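Local coordinates for surface layer protein (Geobacillus stearothermophilus, PDB 2RA1) that probably assembles with copies of itself into the crystalline surface layer coating the bacterial cell, its N-terminal part probably binding a cell-wall polysaccharide, at residues L229-E234 with A312-E317; F244-T249 with L285-T290; K250-A255 with V278-S283; V303-L308 with E317-E322. All blocks are in the same frame, centred on the assembly; numbering follows the deposited sequence.

Contact 1: residues L229-E234 with A312-E317; sequences LTPKVE and AGKEFE
Lys-314 lies across Pro-231 at about a right angle, its CB 3.6 Å from Pro-231 CG, and sends its amine back toward the end of helix 211-228. With CG anti to the carbonyl carbon (chi1 -53°) and a bend at chi3, the aliphatic chain passes the proline ring before NZ reaches Leu-229 O in a weak hydrogen bond of 3.5 Å. That carbonyl also accepts from Lys-250 NZ, so two lysines converge on one carbonyl just past the end of helix 211-228. Glu-315 meets the same proline through its backbone, Glu-315 O lying 3.6 Å from Pro-231 CG, while its CB points away from the proline. Phe-316 carries most of the remaining contact. Pro-231 CB sits over the centre of the phenyl face in a CH-pi contact, 3.6 Å from the centroid and only 3° off the normal. At the ring edge, near its plane, are Lys-232 O, 3.6 Å from Phe-316 CE2, and Val-233 N. The backbone joins in through a CA-H...O contact of 3.5 Å between Phe-316 CA and Pro-231 O. Replacing the phenylalanine with an alanine would probably strip Pro-231 of its aromatic partner and open a gap beneath it, beside the start of strand 233-240. Beyond Phe-316, Glu-317 adds only peripheral cover. The chemistry is thus mainly apolar, with one weak polar bond at its margin: shape fit between proline and phenyl, rather than a ladder of backbone bonds, ties the loop after strand 300-305 to the chain between helix 211-228 and strand 233-240.

Contact 2: residues F244-T249 with L285-T290; sequences FKVTFT and LTATVT
One face of the Phe-244 ring is covered by Val-289, whose CB makes a CH-pi contact 3.8 Å from the centroid, displaced from the centre toward the rim. Phe-244 CG stands between the backbone N and the carbonyl carbon (chi1 68°), which folds the ring over its cross-strand neighbour; the two side chains run side by side, with Phe-244 CE2 3.5 Å from Val-289 CG1. The second ring, Phe-248, has Leu-285 CA at its edge, in plane, and its CE1 comes within 4.2 Å of Ala-287 CB. Between the two aromatics, Val-246 CG1 packs 3.7 Å from Ala-287 CB, so that Phe-244, Val-246, Ala-287 and Val-289 form one apolar face. Lys-245, Thr-247, Thr-286 and Thr-288 occupy the other, where the extended Lys-245 chain passes Thr-286 OG1. Holding the two strands in register is an antiparallel ladder, with Phe-244 opposite Val-289 and Val-246 opposite Ala-287 as hydrogen-bonded pairs. The bond from Val-246 N to Ala-287 O is 3.0 Å long and nearly straight at 173°. At the end of the ladder Phe-248 N reaches Leu-285 O at 2.8 Å, but from above the carbonyl plane, where the strands are giving way to loops. These are two adjacent inner strands of the Ig-like sheet: strand 233-240 borders 243-248 on one flank and strand 272-280 borders 286-291 on the other. Over the apolar face, Phe-244 also meets the ring of Phe-323 and the side chain of Ile-264, while Val-289 touches Phe-262 of strand 262-266.

Contact 3: residues K250-A255 with V278-S283; sequences KPVDKA and VEVSES
Apolar contact centres on Val-280, whose CG1 branch meets Val-252 CG1 at 4.0 Å, the two valines crossing at a slant. Val-280 holds CG1 anti to its own N (chi1 -173°), and this same methyl lies 4.1 Å from Lys-254 CE, so one branch meets both Val-252 and Lys-254. The hydrocarbon chain of Lys-254 thus crosses the valine before its charge is used. Val-280 also touches Ala-257 farther along that loop.

The loop itself is shaped by an Asx turn: Asp-253 OD1 accepts from Ala-255 N at 3.1 Å, with the donor lying above the carboxylate plane. This turn brackets Lys-254 within the long connection from strand 243-248 to strand 262-266 of the Ig-like domain, which here runs beside the end of strand 272-280. Backbone hydrogen bonds between Pro-251 and Thr-311 and between Asp-253 and Lys-309 tie the connection to a second loop.

Charge enters at the surface. The Lys-254 chain bends at its last torsion (chi4 69°), and NZ approaches Glu-282 OE1 at 3.4 Å in a salt bridge whose hydrogen bond is weak; the two side chains meet at about a right angle. Glu-282, whose backbone starts it away from the loop, turns at chi2 to bring its carboxylate round. Ser-281 O lies 3.8 Å from Lys-254 CE, a carbonyl likely to add a mild attraction for the nearby ammonium.

Contact 4: residues V303-L308 with E317-E322; sequences VVTSGL and ETSTNE
Val-304 lies opposite Thr-320, and its side chain can be followed outward from CB, which is 4.1 Å from Ser-319 O. The CG1 branch, anti to the backbone N (chi1 169°), reaches Thr-318 CG2 at 4.2 Å; the CG2 branch runs alongside Thr-320, 4.0 Å from its CG2. A glycine here would probably leave the methyls of Thr-318 and Thr-320 without their cross-strand neighbour and open a gap on this face. Beneath the side chain, Val-304 CA makes a CA-H...O contact of 3.3 Å with Ser-319 O. The antiparallel ladder is carried by hydrogen-bonded pairs flanking this one, Val-303 with Asn-321 and Thr-305 with Ser-319; Thr-305 N donates to Ser-319 O at 3.0 Å in the carbonyl plane. On the face of these pairs a water donates to Val-303 O and, at 2.9 Å, to Asn-321 OD1, which also accepts on a lone pair from Ser-319 OG. That second grip should steady the amide's rotation. Strand 319-324 is outermost in the sheet, with 300-305 between it and strand 262-266; Val-303, Thr-305 and Asn-321 face strand 233-240, whose Val-233 and Val-236 they touch.

All four contacts belong to the Ig-like domain that follows the helical part of the chain. Contacts 1, 2 and 4 are partly buried, whereas contact 3 lies at the surface. Contacts 2 and 4 are antiparallel strand pairs, one between inner strands with an aromatic, buried face, the other at the outermost strand with hydroxyls, an amide and a water. Contact 3 joins a loop to a strand end by valines and a salt bridge; contact 1 joins the link from helix 211-228 into strand 233-240 to a loop through proline and phenyl. They meet at their margins: Phe-316 of contact 1 packs on Phe-248 of contact 2 and Val-252 of contact 3, Glu-317 is common to contacts 1 and 4, and Phe-244 touches Val-303.

Contact 1: residues L229-E234 with A312-E317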
loop_
_atom_site.group_PDB
_atom_site.type_symbol
_atom_site.label_atom_id
_atom_site.label_comp_id
_atom_site.label_asym_id
_atom_site.label_seq_id
_atom_site.Cartn_x
_atom_site.Cartn_y
_atom_site.Cartn_z
ATOM N N LEU A 229 3.649 2.685 -21.692
ATOM C CA LEU A 229 2.450 2.052 -22.215
ATOM C C LEU A 229 2.119 2.567 -23.611
ATOM O O LEU A 229 2.369 3.734 -23.936
ATOM C CB LEU A 229 1.269 2.324 -21.288
ATOM C CG LEU A 229 1.464 1.825 -19.867
ATOM C CD1 LEU A 229 0.153 1.929 -19.121
ATOM C CD2 LEU A 229 1.960 0.391 -19.924
ATOM N N THR A 230 1.554 1.695 -24.435
ATOM C CA THR A 230 1.136 2.101 -25.764
ATOM C C THR A 230 -0.308 2.586 -25.727
ATOM O O THR A 230 -1.183 1.908 -25.177
ATOM C CB THR A 230 1.284 0.955 -26.772
ATOM O OG1 THR A 230 0.732 -0.244 -26.212
ATOM C CG2 THR A 230 2.764 0.729 -27.107
ATOM N N PRO A 231 -0.556 3.776 -26.294
ATOM C CA PRO A 231 -1.898 4.361 -26.417
ATOM C C PRO A 231 -2.810 3.432 -27.207
ATOM O O PRO A 231 -2.465 3.023 -28.316
ATOM C CB PRO A 231 -1.643 5.653 -27.207
ATOM C CG PRO A 231 -0.306 5.430 -27.868
ATOM C CD PRO A 231 0.469 4.675 -26.842
ATOM N N LYS A 232 -3.958 3.088 -26.637
ATOM C CA LYS A 232 -4.825 2.115 -27.275
ATOM C C LYS A 232 -6.269 2.597 -27.352
ATOM O O LYS A 232 -6.712 3.399 -26.530
ATOM C CB LYS A 232 -4.770 0.789 -26.524
ATOM C CG LYS A 232 -5.073 -0.414 -27.388
ATOM C CD LYS A 232 -3.804 -1.154 -27.739
ATOM C CE LYS A 232 -3.132 -1.712 -26.484
ATOM N NZ LYS A 232 -2.382 -0.683 -25.707
ATOM N N VAL A 233 -6.987 2.118 -28.363
ATOM C CA VAL A 233 -8.426 2.305 -28.430
ATOM C C VAL A 233 -9.023 1.158 -27.658
ATOM O O VAL A 233 -8.785 -0.007 -27.981
ATOM C CB VAL A 233 -8.965 2.256 -29.881
ATOM C CG1 VAL A 233 -10.483 2.132 -29.883
ATOM C CG2 VAL A 233 -8.520 3.478 -30.658
ATOM N N GLU A 234 -9.801 1.486 -26.636
ATOM C CA GLU A 234 -10.348 0.467 -25.760
ATOM C C GLU A 234 -11.723 -0.022 -26.197
ATOM O O GLU A 234 -12.026 -1.207 -26.069
ATOM C CB GLU A 234 -10.399 0.964 -24.320
ATOM C CG GLU A 234 -10.485 -0.152 -23.292
ATOM C CD GLU A 234 -10.615 0.373 -21.876
ATOM O OE1 GLU A 234 -9.830 -0.063 -21.005
ATOM O OE2 GLU A 234 -11.496 1.228 -21.638
ATOM N N ALA A 312 0.834 13.096 -25.881
ATOM C CA ALA A 312 2.242 13.396 -26.073
ATOM C C ALA A 312 2.969 12.343 -26.903
ATOM O O ALA A 312 3.657 11.483 -26.356
ATOM C CB ALA A 312 2.927 13.580 -24.737
ATOM N N GLY A 313 2.800 12.412 -28.223
ATOM C CA GLY A 313 3.688 11.728 -29.147
ATOM C C GLY A 313 3.292 10.388 -29.742
ATOM O O GLY A 313 3.074 10.291 -30.947
ATOM N N LYS A 314 3.233 9.348 -28.914
ATOM C CA LYS A 314 3.044 7.982 -29.411
ATOM C C LYS A 314 1.808 7.858 -30.292
ATOM O O LYS A 314 0.848 8.616 -30.161
ATOM C CB LYS A 314 2.982 6.963 -28.260
ATOM C CG LYS A 314 4.157 7.019 -27.288
ATOM C CD LYS A 314 4.174 5.823 -26.332
ATOM C CE LYS A 314 4.702 4.561 -27.009
ATOM N NZ LYS A 314 5.158 3.539 -26.011
ATOM N N GLU A 315 1.835 6.893 -31.201
ATOM C CA GLU A 315 0.718 6.693 -32.112
ATOM C C GLU A 315 -0.155 5.535 -31.649
ATOM O O GLU A 315 0.352 4.460 -31.322
ATOM C CB GLU A 315 1.248 6.401 -33.513
ATOM C CG GLU A 315 2.075 7.526 -34.096
ATOM C CD GLU A 315 2.908 7.081 -35.275
ATOM O OE1 GLU A 315 2.695 5.946 -35.749
ATOM O OE2 GLU A 315 3.777 7.861 -35.723
ATOM N N PHE A 316 -1.465 5.746 -31.610
ATOM C CA PHE A 316 -2.362 4.618 -31.407
ATOM C C PHE A 316 -2.182 3.697 -32.592
ATOM O O PHE A 316 -1.913 4.150 -33.700
ATOM C CB PHE A 316 -3.814 5.071 -31.352
ATOM C CG PHE A 316 -4.136 5.937 -30.174
ATOM C CD1 PHE A 316 -3.622 7.219 -30.084
ATOM C CD2 PHE A 316 -4.975 5.478 -29.175
ATOM C CE1 PHE A 316 -3.927 8.025 -29.017
ATOM C CE2 PHE A 316 -5.286 6.278 -28.097
ATOM C CZ PHE A 316 -4.759 7.552 -28.016
ATOM N N GLU A 317 -2.326 2.401 -32.373
ATOM C CA GLU A 317 -2.279 1.478 -33.493
ATOM C C GLU A 317 -3.621 1.534 -34.238
ATOM O O GLU A 317 -4.686 1.586 -33.606
ATOM C CB GLU A 317 -1.985 0.063 -32.997
ATOM C CG GLU A 317 -1.144 -0.752 -33.961
ATOM C CD GLU A 317 0.273 -0.209 -34.121
ATOM O OE1 GLU A 317 0.931 0.056 -33.092
ATOM O OE2 GLU A 317 0.732 -0.059 -35.276
#

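Contact 2: residues F244-T249 with L285-T290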
loop_
_atom_site.group_PDB
_atom_site.type_symbol
_atom_site.label_atom_id
_atom_site.label_comp_id
_atom_site.label_asym_id
_atom_site.label_seq_id
_atom_site.Cartn_x
_atom_site.Cartn_y
_atom_site.Cartn_z
ATOM N N PHE A 244 -21.831 7.758 -31.388
ATOM C CA PHE A 244 -21.266 6.684 -30.594
ATOM C C PHE A 244 -20.109 7.189 -29.742
ATOM O O PHE A 244 -19.514 8.220 -30.030
ATOM C CB PHE A 244 -20.837 5.494 -31.475
ATOM C CG PHE A 244 -19.669 5.784 -32.371
ATOM C CD1 PHE A 244 -18.375 5.654 -31.905
ATOM C CD2 PHE A 244 -19.868 6.174 -33.680
ATOM C CE1 PHE A 244 -17.295 5.922 -32.732
ATOM C CE2 PHE A 244 -18.808 6.447 -34.511
ATOM C CZ PHE A 244 -17.516 6.319 -34.044
ATOM N N LYS A 245 -19.821 6.447 -28.681
ATOM C CA LYS A 245 -18.764 6.776 -27.742
ATOM C C LYS A 245 -17.525 5.955 -28.053
ATOM O O LYS A 245 -17.615 4.748 -28.266
ATOM C CB LYS A 245 -19.236 6.459 -26.324
ATOM C CG LYS A 245 -18.233 6.742 -25.233
ATOM C CD LYS A 245 -18.773 6.239 -23.917
ATOM C CE LYS A 245 -17.934 6.685 -22.726
ATOM N NZ LYS A 245 -18.497 6.157 -21.440
ATOM N N VAL A 246 -16.375 6.613 -28.103
ATOM C CA VAL A 246 -15.104 5.904 -28.169
ATOM C C VAL A 246 -14.284 6.152 -26.902
ATOM O O VAL A 246 -14.211 7.281 -26.406
ATOM C CB VAL A 246 -14.285 6.318 -29.392
ATOM C CG1 VAL A 246 -14.085 7.822 -29.398
ATOM C CG2 VAL A 246 -12.941 5.575 -29.420
ATOM N N THR A 247 -13.679 5.088 -26.377
ATOM C CA THR A 247 -12.864 5.162 -25.161
ATOM C C THR A 247 -11.369 4.914 -25.431
ATOM O O THR A 247 -11.008 3.973 -26.134
ATOM C CB THR A 247 -13.348 4.137 -24.117
ATOM O OG1 THR A 247 -14.731 4.366 -23.830
ATOM C CG2 THR A 247 -12.537 4.255 -22.834
ATOM N N PHE A 248 -10.504 5.756 -24.872
ATOM C CA PHE A 248 -9.062 5.567 -25.023
ATOM C C PHE A 248 -8.390 5.142 -23.705
ATOM O O PHE A 248 -8.839 5.515 -22.615
ATOM C CB PHE A 248 -8.400 6.841 -25.546
ATOM C CG PHE A 248 -9.102 7.464 -26.718
ATOM C CD1 PHE A 248 -9.706 8.707 -26.604
ATOM C CD2 PHE A 248 -9.150 6.815 -27.944
ATOM C CE1 PHE A 248 -10.349 9.288 -27.686
ATOM C CE2 PHE A 248 -9.796 7.395 -29.037
ATOM C CZ PHE A 248 -10.391 8.633 -28.908
ATOM N N THR A 249 -7.307 4.377 -23.804
ATOM C CA THR A 249 -6.579 3.956 -22.611
ATOM C C THR A 249 -5.557 5.014 -22.213
ATOM O O THR A 249 -4.658 4.752 -21.423
ATOM C CB THR A 249 -5.832 2.618 -22.834
ATOM O OG1 THR A 249 -4.801 2.798 -23.813
ATOM C CG2 THR A 249 -6.785 1.517 -23.287
ATOM N N LEU A 285 -9.660 10.983 -22.295
ATOM C CA LEU A 285 -9.676 9.654 -22.911
ATOM C C LEU A 285 -11.048 9.104 -23.313
ATOM O O LEU A 285 -11.311 7.906 -23.205
ATOM C CB LEU A 285 -8.929 8.650 -22.017
ATOM C CG LEU A 285 -8.720 8.976 -20.531
ATOM C CD1 LEU A 285 -7.683 10.084 -20.370
ATOM C CD2 LEU A 285 -10.024 9.328 -19.804
ATOM N N THR A 286 -11.909 9.980 -23.809
ATOM C CA THR A 286 -13.201 9.561 -24.316
ATOM C C THR A 286 -13.759 10.646 -25.234
ATOM O O THR A 286 -13.702 11.831 -24.917
ATOM C CB THR A 286 -14.178 9.251 -23.162
ATOM O OG1 THR A 286 -15.527 9.519 -23.574
ATOM C CG2 THR A 286 -13.849 10.109 -21.946
ATOM N N ALA A 287 -14.283 10.246 -26.383
ATOM C CA ALA A 287 -14.836 11.215 -27.318
ATOM C C ALA A 287 -16.183 10.766 -27.838
ATOM O O ALA A 287 -16.497 9.575 -27.860
ATOM C CB ALA A 287 -13.884 11.440 -28.467
ATOM N N THR A 288 -16.985 11.732 -28.251
ATOM C CA THR A 288 -18.249 11.432 -28.895
ATOM C C THR A 288 -18.143 11.709 -30.392
ATOM O O THR A 288 -17.772 12.808 -30.814
ATOM C CB THR A 288 -19.405 12.223 -28.259
ATOM O OG1 THR A 288 -19.748 11.614 -27.004
ATOM C CG2 THR A 288 -20.630 12.233 -29.179
ATOM N N VAL A 289 -18.438 10.687 -31.188
ATOM C CA VAL A 289 -18.445 10.834 -32.633
ATOM C C VAL A 289 -19.884 10.923 -33.159
ATOM O O VAL A 289 -20.703 10.033 -32.933
ATOM C CB VAL A 289 -17.678 9.694 -33.329
ATOM C CG1 VAL A 289 -17.825 9.795 -34.841
ATOM C CG2 VAL A 289 -16.202 9.725 -32.931
ATOM N N THR A 290 -20.182 12.025 -33.839
ATOM C CA THR A 290 -21.508 12.262 -34.362
ATOM C C THR A 290 -21.513 11.923 -35.862
ATOM O O THR A 290 -20.578 12.260 -36.598
ATOM C CB THR A 290 -21.941 13.728 -34.112
ATOM O OG1 THR A 290 -21.986 13.979 -32.700
ATOM C CG2 THR A 290 -23.302 13.996 -34.699
#

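Contact 3: residues K250-A255 with V278-S283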
loop_
_atom_site.group_PDB
_atom_site.type_symbol
_atom_site.label_atom_id
_atom_site.label_comp_id
_atom_site.label_asym_id
_atom_site.label_seq_id
_atom_site.Cartn_x
_atom_site.Cartn_y
_atom_site.Cartn_z
ATOM N N LYS A 250 -5.697 6.214 -22.757
ATOM C CA LYS A 250 -4.639 7.207 -22.666
ATOM C C LYS A 250 -5.077 8.444 -23.436
ATOM O O LYS A 250 -5.407 8.348 -24.612
ATOM C CB LYS A 250 -3.363 6.622 -23.277
ATOM C CG LYS A 250 -2.059 7.157 -22.713
ATOM C CD LYS A 250 -0.899 6.206 -22.994
ATOM C CE LYS A 250 0.421 6.780 -22.501
ATOM N NZ LYS A 250 1.577 6.197 -23.229
ATOM N N PRO A 251 -5.084 9.614 -22.778
ATOM C CA PRO A 251 -5.599 10.853 -23.377
ATOM C C PRO A 251 -5.087 11.067 -24.797
ATOM O O PRO A 251 -3.922 10.795 -25.103
ATOM C CB PRO A 251 -5.049 11.943 -22.445
ATOM C CG PRO A 251 -3.917 11.260 -21.700
ATOM C CD PRO A 251 -4.449 9.884 -21.481
ATOM N N VAL A 252 -5.961 11.560 -25.661
ATOM C CA VAL A 252 -5.634 11.667 -27.073
ATOM C C VAL A 252 -5.365 13.109 -27.519
ATOM O O VAL A 252 -6.053 14.049 -27.106
ATOM C CB VAL A 252 -6.761 11.055 -27.923
ATOM C CG1 VAL A 252 -8.080 11.775 -27.648
ATOM C CG2 VAL A 252 -6.401 11.086 -29.406
ATOM N N ASP A 253 -4.348 13.279 -28.356
ATOM C CA ASP A 253 -4.076 14.571 -28.963
ATOM C C ASP A 253 -5.334 14.999 -29.707
ATOM O O ASP A 253 -5.701 14.390 -30.709
ATOM C CB ASP A 253 -2.891 14.446 -29.924
ATOM C CG ASP A 253 -2.581 15.739 -30.652
ATOM O OD1 ASP A 253 -3.212 16.773 -30.341
ATOM O OD2 ASP A 253 -1.702 15.721 -31.541
ATOM N N LYS A 254 -5.996 16.039 -29.206
ATOM C CA LYS A 254 -7.278 16.486 -29.743
ATOM C C LYS A 254 -7.211 16.949 -31.197
ATOM O O LYS A 254 -8.249 17.128 -31.851
ATOM C CB LYS A 254 -7.860 17.596 -28.868
ATOM C CG LYS A 254 -7.972 17.216 -27.385
ATOM C CD LYS A 254 -8.614 18.331 -26.566
ATOM C CE LYS A 254 -9.087 17.828 -25.216
ATOM N NZ LYS A 254 -7.947 17.480 -24.333
ATOM N N ALA A 255 -6.000 17.150 -31.706
ATOM C CA ALA A 255 -5.841 17.575 -33.092
ATOM C C ALA A 255 -5.878 16.384 -34.049
ATOM O O ALA A 255 -5.993 16.555 -35.263
ATOM C CB ALA A 255 -4.567 18.371 -33.271
ATOM N N VAL A 278 -16.212 15.289 -34.099
ATOM C CA VAL A 278 -15.649 14.608 -32.942
ATOM C C VAL A 278 -15.511 15.613 -31.775
ATOM O O VAL A 278 -14.950 16.702 -31.937
ATOM C CB VAL A 278 -14.290 13.949 -33.288
ATOM C CG1 VAL A 278 -13.805 13.052 -32.147
ATOM C CG2 VAL A 278 -14.399 13.147 -34.571
ATOM N N GLU A 279 -16.053 15.254 -30.617
ATOM C CA GLU A 279 -16.006 16.113 -29.436
ATOM C C GLU A 279 -15.295 15.381 -28.310
ATOM O O GLU A 279 -15.857 14.477 -27.701
ATOM C CB GLU A 279 -17.422 16.492 -28.985
ATOM C CG GLU A 279 -18.188 17.393 -29.956
ATOM C CD GLU A 279 -19.662 16.998 -30.101
ATOM O OE1 GLU A 279 -19.943 15.807 -30.393
ATOM O OE2 GLU A 279 -20.538 17.880 -29.939
ATOM N N VAL A 280 -14.058 15.775 -28.033
ATOM C CA VAL A 280 -13.229 15.058 -27.062
ATOM C C VAL A 280 -13.456 15.492 -25.604
ATOM O O VAL A 280 -13.763 16.658 -25.325
ATOM C CB VAL A 280 -11.738 15.218 -27.404
ATOM C CG1 VAL A 280 -10.874 14.333 -26.497
ATOM C CG2 VAL A 280 -11.494 14.902 -28.887
ATOM N N SER A 281 -13.317 14.543 -24.678
ATOM C CA SER A 281 -13.280 14.853 -23.247
ATOM C C SER A 281 -12.025 15.627 -22.898
ATOM O O SER A 281 -10.911 15.150 -23.140
ATOM C CB SER A 281 -13.254 13.571 -22.418
ATOM O OG SER A 281 -14.553 13.153 -22.065
ATOM N N GLU A 282 -12.184 16.811 -22.318
ATOM C CA GLU A 282 -11.048 17.418 -21.651
ATOM C C GLU A 282 -10.502 16.341 -20.722
ATOM O O GLU A 282 -9.288 16.231 -20.514
ATOM C CB GLU A 282 -11.457 18.673 -20.878
ATOM C CG GLU A 282 -11.107 19.984 -21.586
ATOM C CD GLU A 282 -9.615 20.304 -21.539
ATOM O OE1 GLU A 282 -8.791 19.366 -21.608
ATOM O OE2 GLU A 282 -9.262 21.498 -21.435
ATOM N N SER A 283 -11.422 15.529 -20.201
ATOM C CA SER A 283 -11.102 14.380 -19.348
ATOM C C SER A 283 -10.096 13.463 -20.032
ATOM O O SER A 283 -9.713 12.430 -19.485
ATOM C CB SER A 283 -12.374 13.588 -19.011
ATOM O OG SER A 283 -13.521 14.426 -19.007
#

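Contact 4: residues V303-L308 with E317-E322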
loop_
_atom_site.group_PDB
_atom_site.type_symbol
_atom_site.label_atom_id
_atom_site.label_comp_id
_atom_site.label_asym_id
_atom_site.label_seq_id
_atom_site.Cartn_x
_atom_site.Cartn_y
_atom_site.Cartn_z
ATOM N N VAL A 303 -15.991 0.151 -36.388
ATOM C CA VAL A 303 -15.303 1.429 -36.313
ATOM C C VAL A 303 -13.792 1.269 -36.436
ATOM O O VAL A 303 -13.122 0.787 -35.525
ATOM C CB VAL A 303 -15.573 2.102 -34.960
ATOM C CG1 VAL A 303 -14.880 3.469 -34.892
ATOM C CG2 VAL A 303 -17.097 2.195 -34.689
ATOM N N VAL A 304 -13.256 1.697 -37.564
ATOM C CA VAL A 304 -11.830 1.642 -37.793
ATOM C C VAL A 304 -11.187 3.021 -37.545
ATOM O O VAL A 304 -11.473 3.991 -38.254
ATOM C CB VAL A 304 -11.536 1.110 -39.235
ATOM C CG1 VAL A 304 -10.084 1.290 -39.612
ATOM C CG2 VAL A 304 -11.934 -0.356 -39.344
ATOM N N THR A 305 -10.328 3.089 -36.530
ATOM C CA THR A 305 -9.601 4.305 -36.173
ATOM C C THR A 305 -8.179 4.232 -36.680
ATOM O O THR A 305 -7.496 3.231 -36.508
ATOM C CB THR A 305 -9.510 4.496 -34.632
ATOM O OG1 THR A 305 -9.413 3.216 -33.989
ATOM C CG2 THR A 305 -10.723 5.224 -34.098
ATOM N N SER A 306 -7.717 5.306 -37.289
ATOM C CA SER A 306 -6.346 5.376 -37.756
ATOM C C SER A 306 -5.828 6.767 -37.511
ATOM O O SER A 306 -6.604 7.696 -37.361
ATOM C CB SER A 306 -6.279 5.062 -39.249
ATOM O OG SER A 306 -7.344 5.698 -39.934
ATOM N N GLY A 307 -4.514 6.911 -37.456
ATOM C CA GLY A 307 -3.899 8.226 -37.397
ATOM C C GLY A 307 -4.002 8.998 -36.091
ATOM O O GLY A 307 -3.623 10.165 -36.032
ATOM N N LEU A 308 -4.515 8.365 -35.047
ATOM C CA LEU A 308 -4.590 9.008 -33.746
ATOM C C LEU A 308 -3.211 9.063 -33.070
ATOM O O LEU A 308 -2.396 8.147 -33.223
ATOM C CB LEU A 308 -5.552 8.222 -32.864
ATOM C CG LEU A 308 -7.051 8.480 -32.958
ATOM C CD1 LEU A 308 -7.376 9.333 -34.142
ATOM C CD2 LEU A 308 -7.786 7.151 -32.996
ATOM N N GLU A 317 -2.326 2.401 -32.373
ATOM C CA GLU A 317 -2.279 1.478 -33.493
ATOM C C GLU A 317 -3.621 1.534 -34.238
ATOM O O GLU A 317 -4.686 1.586 -33.606
ATOM C CB GLU A 317 -1.985 0.063 -32.997
ATOM C CG GLU A 317 -1.144 -0.752 -33.961
ATOM C CD GLU A 317 0.273 -0.209 -34.121
ATOM O OE1 GLU A 317 0.931 0.056 -33.092
ATOM O OE2 GLU A 317 0.732 -0.059 -35.276
ATOM N N THR A 318 -3.590 1.541 -35.568
ATOM C CA THR A 318 -4.851 1.418 -36.277
ATOM C C THR A 318 -5.610 0.291 -35.590
ATOM O O THR A 318 -5.054 -0.753 -35.275
ATOM C CB THR A 318 -4.695 1.170 -37.792
ATOM O OG1 THR A 318 -4.063 2.304 -38.388
ATOM C CG2 THR A 318 -6.064 0.979 -38.452
ATOM N N SER A 319 -6.881 0.530 -35.314
ATOM C CA SER A 319 -7.632 -0.401 -34.514
ATOM C C SER A 319 -9.026 -0.592 -35.077
ATOM O O SER A 319 -9.581 0.294 -35.731
ATOM C CB SER A 319 -7.690 0.109 -33.081
ATOM O OG SER A 319 -8.486 -0.733 -32.279
ATOM N N THR A 320 -9.578 -1.766 -34.829
ATOM C CA THR A 320 -10.913 -2.098 -35.272
ATOM C C THR A 320 -11.723 -2.456 -34.047
ATOM O O THR A 320 -11.284 -3.244 -33.213
ATOM C CB THR A 320 -10.871 -3.296 -36.184
ATOM O OG1 THR A 320 -9.856 -3.084 -37.168
ATOM C CG2 THR A 320 -12.212 -3.508 -36.850
ATOM N N ASN A 321 -12.893 -1.849 -33.923
ATOM C CA ASN A 321 -13.727 -2.026 -32.748
ATOM C C ASN A 321 -15.176 -1.878 -33.159
ATOM O O ASN A 321 -15.519 -0.960 -33.903
ATOM C CB ASN A 321 -13.377 -0.984 -31.691
ATOM C CG ASN A 321 -11.886 -0.870 -31.459
ATOM O OD1 ASN A 321 -11.114 -0.641 -32.390
ATOM N ND2 ASN A 321 -11.471 -1.022 -30.208
ATOM N N GLU A 322 -16.027 -2.786 -32.701
ATOM C CA GLU A 322 -17.436 -2.728 -33.075
ATOM C C GLU A 322 -18.363 -2.404 -31.902
ATOM O O GLU A 322 -17.985 -2.484 -30.729
ATOM C CB GLU A 322 -17.892 -3.998 -33.827
ATOM C CG GLU A 322 -17.612 -5.332 -33.126
ATOM C CD GLU A 322 -18.197 -6.544 -33.872
ATOM O OE1 GLU A 322 -19.028 -7.267 -33.262
ATOM O OE2 GLU A 322 -17.828 -6.774 -35.053
HETATM O O HOH W 1 -11.526 2.079 -33.249
#